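Local structure of phenylacetaldehyde dehydrogenase (Burkholderia cenocepacia, 4O5H) at residues 60-65 and 236-241; 72-77 and 251-256. The protein probably catalyses the NAD+-dependent oxidation of phenylacetaldehyde to phenylacetate, as a member of the aldehyde dehydrogenase family. All coordinates share one frame; numbering follows the deposited sequence.

Contact 1: 60-65 and 236-241; sequences ARVPEA and IVTGYG. With EDO (1,2-ethanediol), chain G.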
loop_
_atom_site.group_PDB
_atom_site.type_symbol
_atom_site.label_atom_id
_atom_site.label_comp_id
_atom_site.label_asym_id
_atom_site.label_seq_id
_atom_site.Cartn_x
_atom_site.Cartn_y
_atom_site.Cartn_z
ATOM N N ALA A 60 33.104 -8.105 -16.825
ATOM C CA ALA A 60 32.443 -7.055 -17.570
ATOM C C ALA A 60 32.522 -5.782 -16.757
ATOM O O ALA A 60 32.863 -5.810 -15.583
ATOM C CB ALA A 60 30.960 -7.391 -17.844
ATOM N N ARG A 61 32.141 -4.683 -17.398
ATOM C CA ARG A 61 31.937 -3.405 -16.747
ATOM C C ARG A 61 30.641 -2.781 -17.245
ATOM O O ARG A 61 30.302 -2.889 -18.410
ATOM C CB ARG A 61 33.092 -2.486 -17.066
ATOM C CG ARG A 61 34.450 -3.075 -16.701
ATOM C CD ARG A 61 35.568 -2.187 -17.173
ATOM N NE ARG A 61 35.718 -1.026 -16.310
ATOM C CZ ARG A 61 36.503 0.027 -16.583
ATOM N NH1 ARG A 61 37.227 0.077 -17.716
ATOM N NH2 ARG A 61 36.568 1.047 -15.714
ATOM N N VAL A 62 29.917 -2.125 -16.360
ATOM C CA VAL A 62 28.661 -1.451 -16.742
ATOM C C VAL A 62 28.696 0.003 -16.264
ATOM O O VAL A 62 29.498 0.344 -15.375
ATOM C CB VAL A 62 27.418 -2.167 -16.187
ATOM C CG1 VAL A 62 27.383 -3.609 -16.677
ATOM C CG2 VAL A 62 27.352 -2.080 -14.671
ATOM N N PRO A 63 27.822 0.868 -16.825
ATOM C CA PRO A 63 27.795 2.217 -16.334
ATOM C C PRO A 63 27.450 2.334 -14.861
ATOM O O PRO A 63 26.605 1.591 -14.354
ATOM C CB PRO A 63 26.737 2.896 -17.192
ATOM C CG PRO A 63 26.779 2.110 -18.474
ATOM C CD PRO A 63 26.928 0.696 -17.967
ATOM N N GLU A 64 28.082 3.317 -14.221
ATOM C CA GLU A 64 27.762 3.721 -12.866
ATOM C C GLU A 64 26.948 5.033 -12.893
ATOM O O GLU A 64 27.507 6.130 -12.910
ATOM C CB GLU A 64 29.050 3.921 -12.080
ATOM C CG GLU A 64 28.769 4.199 -10.615
ATOM C CD GLU A 64 29.797 5.064 -9.940
ATOM O OE1 GLU A 64 31.010 4.953 -10.171
ATOM O OE2 GLU A 64 29.359 5.871 -9.156
ATOM N N ALA A 65 25.622 4.898 -12.882
ATOM C CA ALA A 65 24.708 6.041 -13.044
ATOM C C ALA A 65 24.667 6.892 -11.805
ATOM O O ALA A 65 24.776 6.380 -10.716
ATOM C CB ALA A 65 23.310 5.560 -13.335
ATOM N N ILE A 236 16.510 1.125 -18.244
ATOM C CA ILE A 236 17.334 0.316 -17.347
ATOM C C ILE A 236 18.596 1.057 -16.982
ATOM O O ILE A 236 19.433 1.339 -17.845
ATOM C CB ILE A 236 17.714 -1.018 -17.954
ATOM C CG1 ILE A 236 16.461 -1.772 -18.399
ATOM C CG2 ILE A 236 18.453 -1.899 -16.928
ATOM C CD1 ILE A 236 16.706 -3.071 -19.162
ATOM N N VAL A 237 18.748 1.353 -15.695
ATOM C CA VAL A 237 19.870 2.146 -15.200
ATOM C C VAL A 237 20.688 1.343 -14.232
ATOM O O VAL A 237 20.119 0.737 -13.326
ATOM C CB VAL A 237 19.412 3.465 -14.529
ATOM C CG1 VAL A 237 18.819 4.407 -15.558
ATOM C CG2 VAL A 237 18.364 3.254 -13.466
ATOM N N THR A 238 22.011 1.341 -14.392
ATOM C CA THR A 238 22.889 0.484 -13.559
ATOM C C THR A 238 23.677 1.389 -12.642
ATOM O O THR A 238 23.873 2.554 -12.965
ATOM C CB THR A 238 23.849 -0.336 -14.415
ATOM O OG1 THR A 238 24.489 0.508 -15.410
ATOM C CG2 THR A 238 23.096 -1.460 -15.120
ATOM N N GLY A 239 24.045 0.878 -11.468
ATOM C CA GLY A 239 24.818 1.669 -10.495
ATOM C C GLY A 239 24.575 1.280 -9.064
ATOM O O GLY A 239 23.923 0.267 -8.807
ATOM N N TYR A 240 25.022 2.121 -8.127
ATOM C CA TYR A 240 24.899 1.819 -6.716
ATOM C C TYR A 240 23.538 2.147 -6.166
ATOM O O TYR A 240 22.894 3.118 -6.584
ATOM C CB TYR A 240 25.950 2.581 -5.915
ATOM C CG TYR A 240 27.346 2.193 -6.263
ATOM C CD1 TYR A 240 27.804 0.936 -5.929
ATOM C CD2 TYR A 240 28.224 3.075 -6.928
ATOM C CE1 TYR A 240 29.089 0.546 -6.242
ATOM C CE2 TYR A 240 29.518 2.680 -7.243
ATOM C CZ TYR A 240 29.928 1.425 -6.899
ATOM O OH TYR A 240 31.186 0.990 -7.205
ATOM N N GLY A 241 23.112 1.329 -5.218
ATOM C CA GLY A 241 21.886 1.560 -4.457
ATOM C C GLY A 241 21.864 2.918 -3.778
ATOM O O GLY A 241 20.864 3.601 -3.832
HETATM C C1 EDO G . 18.215 2.391 -2.441
HETATM O O1 EDO G . 19.305 2.993 -1.734
HETATM C C2 EDO G . 18.564 1.304 -3.472
HETATM O O2 EDO G . 18.667 -0.072 -2.996
HETATM O O HOH W 1 25.706 4.711 -8.911
#
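Thr238 meets the end of strand 57-63 through its hydroxyl. OG1 donates to the carbonyl O of Pro63 over a short 2.6 Å. The approach is bent, with a C=O...donor angle of 130°, and the hydroxyl lies somewhat off the carbonyl plane. The first torsion places OG1 between the backbone N and the carbonyl carbon of Thr238, and this turns the hydroxyl to Pro63. The same oxygen lies 3.5 Å from Pro63 CD, so the proline ring packs beside the bond. Val62 adds its CG2 branch, 3.9 Å from Thr238 CB, and the two side chains pass at a slant. Pro214 and Met33 also touch Thr238, and the site is buried.

The backbone of Thr238 makes a second bond. Ala65 N donates to Thr238 O at 2.9 Å. Thr238 is thus held to 60-65 by its side chain and its carbonyl.

The segment 236-241 is the loop from strand 234-236 into helix 241-250, in what is probably the Rossmann-like NAD-binding domain of the family. Gly239 O and Gly241 N are hydrogen-bonded to Lys208 and Glu211. Gly239 CA comes to 4.3 Å from Glu64 CA, a close backbone approach.

Tyr240 is the N-cap residue of helix 241-250. Glu64 reaches it with CG anti to the backbone N (chi1 -174°) and the chain extended beyond. Glu64 CD comes to 3.6 Å from Tyr240 CE2. Carboxylate and ring planes are 64° apart, and OE2 lies at the ring edge, in its plane. A water accepts from Tyr240 N and donates to Ala65 O at 2.6 Å.

Contact 2: 72-77 and 251-256; sequences QAVAAA and DPRIDK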
loop_
_atom_site.group_PDB
_atom_site.type_symbol
_atom_site.label_atom_id
_atom_site.label_comp_id
_atom_site.label_asym_id
_atom_site.label_seq_id
_atom_site.Cartn_x
_atom_site.Cartn_y
_atom_site.Cartn_z
ATOM N N GLN A 72 17.145 11.418 -16.277
ATOM C CA GLN A 72 16.891 11.239 -17.730
ATOM C C GLN A 72 16.007 10.039 -18.022
ATOM O O GLN A 72 15.160 10.082 -18.904
ATOM C CB GLN A 72 18.175 11.110 -18.535
ATOM C CG GLN A 72 18.976 12.379 -18.492
ATOM C CD GLN A 72 18.346 13.527 -19.265
ATOM O OE1 GLN A 72 17.503 13.339 -20.164
ATOM N NE2 GLN A 72 18.688 14.723 -18.871
ATOM N N ALA A 73 16.258 8.940 -17.344
ATOM C CA ALA A 73 15.437 7.737 -17.500
ATOM C C ALA A 73 13.973 7.965 -17.083
ATOM O O ALA A 73 13.047 7.501 -17.752
ATOM C CB ALA A 73 16.027 6.573 -16.713
ATOM N N VAL A 74 13.791 8.659 -15.963
ATOM C CA VAL A 74 12.469 9.008 -15.492
ATOM C C VAL A 74 11.781 9.924 -16.484
ATOM O O VAL A 74 10.630 9.704 -16.784
ATOM C CB VAL A 74 12.542 9.614 -14.077
ATOM C CG1 VAL A 74 11.193 10.180 -13.661
ATOM C CG2 VAL A 74 12.989 8.518 -13.055
ATOM N N ALA A 75 12.518 10.901 -17.022
ATOM C CA ALA A 75 11.957 11.804 -18.039
ATOM C C ALA A 75 11.475 11.003 -19.255
ATOM O O ALA A 75 10.387 11.277 -19.747
ATOM C CB ALA A 75 12.955 12.867 -18.446
ATOM N N ALA A 76 12.234 9.985 -19.675
ATOM C CA ALA A 76 11.845 9.163 -20.808
ATOM C C ALA A 76 10.596 8.345 -20.507
ATOM O O ALA A 76 9.706 8.234 -21.352
ATOM C CB ALA A 76 12.992 8.262 -21.238
ATOM N N ALA A 77 10.553 7.732 -19.315
ATOM C CA ALA A 77 9.415 6.934 -18.934
ATOM C C ALA A 77 8.154 7.783 -18.828
ATOM O O ALA A 77 7.088 7.356 -19.254
ATOM C CB ALA A 77 9.673 6.200 -17.612
ATOM N N ASP A 251 12.434 10.621 -6.816
ATOM C CA ASP A 251 12.005 11.398 -7.951
ATOM C C ASP A 251 10.499 11.612 -7.860
ATOM O O ASP A 251 9.760 10.656 -7.791
ATOM C CB ASP A 251 12.398 10.732 -9.268
ATOM C CG ASP A 251 12.355 11.686 -10.438
ATOM O OD1 ASP A 251 11.328 12.333 -10.658
ATOM O OD2 ASP A 251 13.378 11.794 -11.174
ATOM N N PRO A 252 10.032 12.885 -7.869
ATOM C CA PRO A 252 8.587 13.079 -7.705
ATOM C C PRO A 252 7.818 12.741 -8.956
ATOM O O PRO A 252 6.608 12.767 -8.946
ATOM C CB PRO A 252 8.461 14.578 -7.346
ATOM C CG PRO A 252 9.711 15.210 -7.941
ATOM C CD PRO A 252 10.784 14.154 -7.769
ATOM N N ARG A 253 8.502 12.433 -10.050
ATOM C CA ARG A 253 7.811 12.124 -11.314
ATOM C C ARG A 253 7.510 10.656 -11.524
ATOM O O ARG A 253 6.866 10.303 -12.520
ATOM C CB ARG A 253 8.579 12.679 -12.528
ATOM C CG ARG A 253 8.857 14.165 -12.454
ATOM C CD ARG A 253 9.919 14.556 -13.467
ATOM N NE ARG A 253 11.196 13.859 -13.181
ATOM C CZ ARG A 253 12.256 13.882 -14.008
ATOM N NH1 ARG A 253 12.204 14.524 -15.192
ATOM N NH2 ARG A 253 13.373 13.242 -13.680
ATOM N N ILE A 254 7.984 9.775 -10.621
ATOM C CA ILE A 254 7.447 8.429 -10.577
ATOM C C ILE A 254 6.132 8.429 -9.796
ATOM O O ILE A 254 5.892 9.297 -8.967
ATOM C CB ILE A 254 8.444 7.383 -10.039
ATOM C CG1 ILE A 254 8.769 7.579 -8.566
ATOM C CG2 ILE A 254 9.711 7.400 -10.851
ATOM C CD1 ILE A 254 9.392 6.352 -7.930
ATOM N N ASP A 255 5.276 7.472 -10.092
ATOM C CA ASP A 255 3.977 7.319 -9.425
ATOM C C ASP A 255 3.960 6.150 -8.425
ATOM O O ASP A 255 3.199 6.152 -7.459
ATOM C CB ASP A 255 2.929 7.108 -10.501
ATOM C CG ASP A 255 2.859 8.298 -11.437
ATOM O OD1 ASP A 255 2.644 9.425 -10.931
ATOM O OD2 ASP A 255 3.087 8.123 -12.646
ATOM N N LYS A 256 4.847 5.194 -8.638
ATOM C CA LYS A 256 4.932 4.065 -7.769
ATOM C C LYS A 256 6.364 3.571 -7.664
ATOM O O LYS A 256 7.089 3.571 -8.651
ATOM C CB LYS A 256 4.067 2.933 -8.275
ATOM C CG LYS A 256 4.115 1.726 -7.356
ATOM C CD LYS A 256 3.163 0.610 -7.752
ATOM C CE LYS A 256 3.145 -0.522 -6.685
ATOM N NZ LYS A 256 1.943 -0.380 -5.769
#
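This is a buried contact without cross-segment hydrogen bonds, in which helix 67-82 packs on the turn between helix 241-250 and strand 256-260. The turn is a type I beta turn from Asp251 to Ile254, and its start is an Asx turn. It leads into a strand of the large mixed sheet, in the probable dinucleotide-binding part of the fold. Val74 and Ala75 form the helix side.

Val74 points at the turn. Its side chain and that of Asp251 come from opposite directions, and Val74 CG1 lies 3.7 Å from both OD1 and OD2 of Asp251. Its CG1 also lies over one face of the Arg253 guanidinium, and the backbone N of Ala75 lies over the same face. Ala75 CB reaches Arg253 NH1 at 3.7 Å. On the other branch, Val74 CG2 makes a looser apolar contact with Ile254 CG2 at 4.1 Å. Val206 of strand 204-208 also touches Val74.

The flat surface under the helix is set by a salt bridge inside the turn. Arg253 bends at chi3 (-62°) and grips Asp251 side-on, with NE to OD1 and NH2 to OD2. Both acceptors lie in the guanidinium plane and use their syn lone pairs. This fixes the rotation of both groups. The anti lone pair of Asp251 OD1 takes the third bond, from the backbone N of Arg253 at 2.9 Å.

Contacts 1 and 2 join neighbouring elements in the same order. Strand 57-63 and helix 67-82 follow each other in the chain. Their partners lie at the two ends of helix 241-250, in the loop before it and the turn after it. The segments therefore alternate along the sequence. The centres of the contacts are about 17 Å apart, and they touch directly where Val237 CG1 packs on Ala73 CB at 3.7 Å. A bound sodium ion is near contact 1, about 9 Å from the side chain of Val62. The ion is held at a site formed by Val51, Asp119 and Asp212. An ethanediol, probably from the crystallisation liquor, donates a hydrogen bond to Gly241 O.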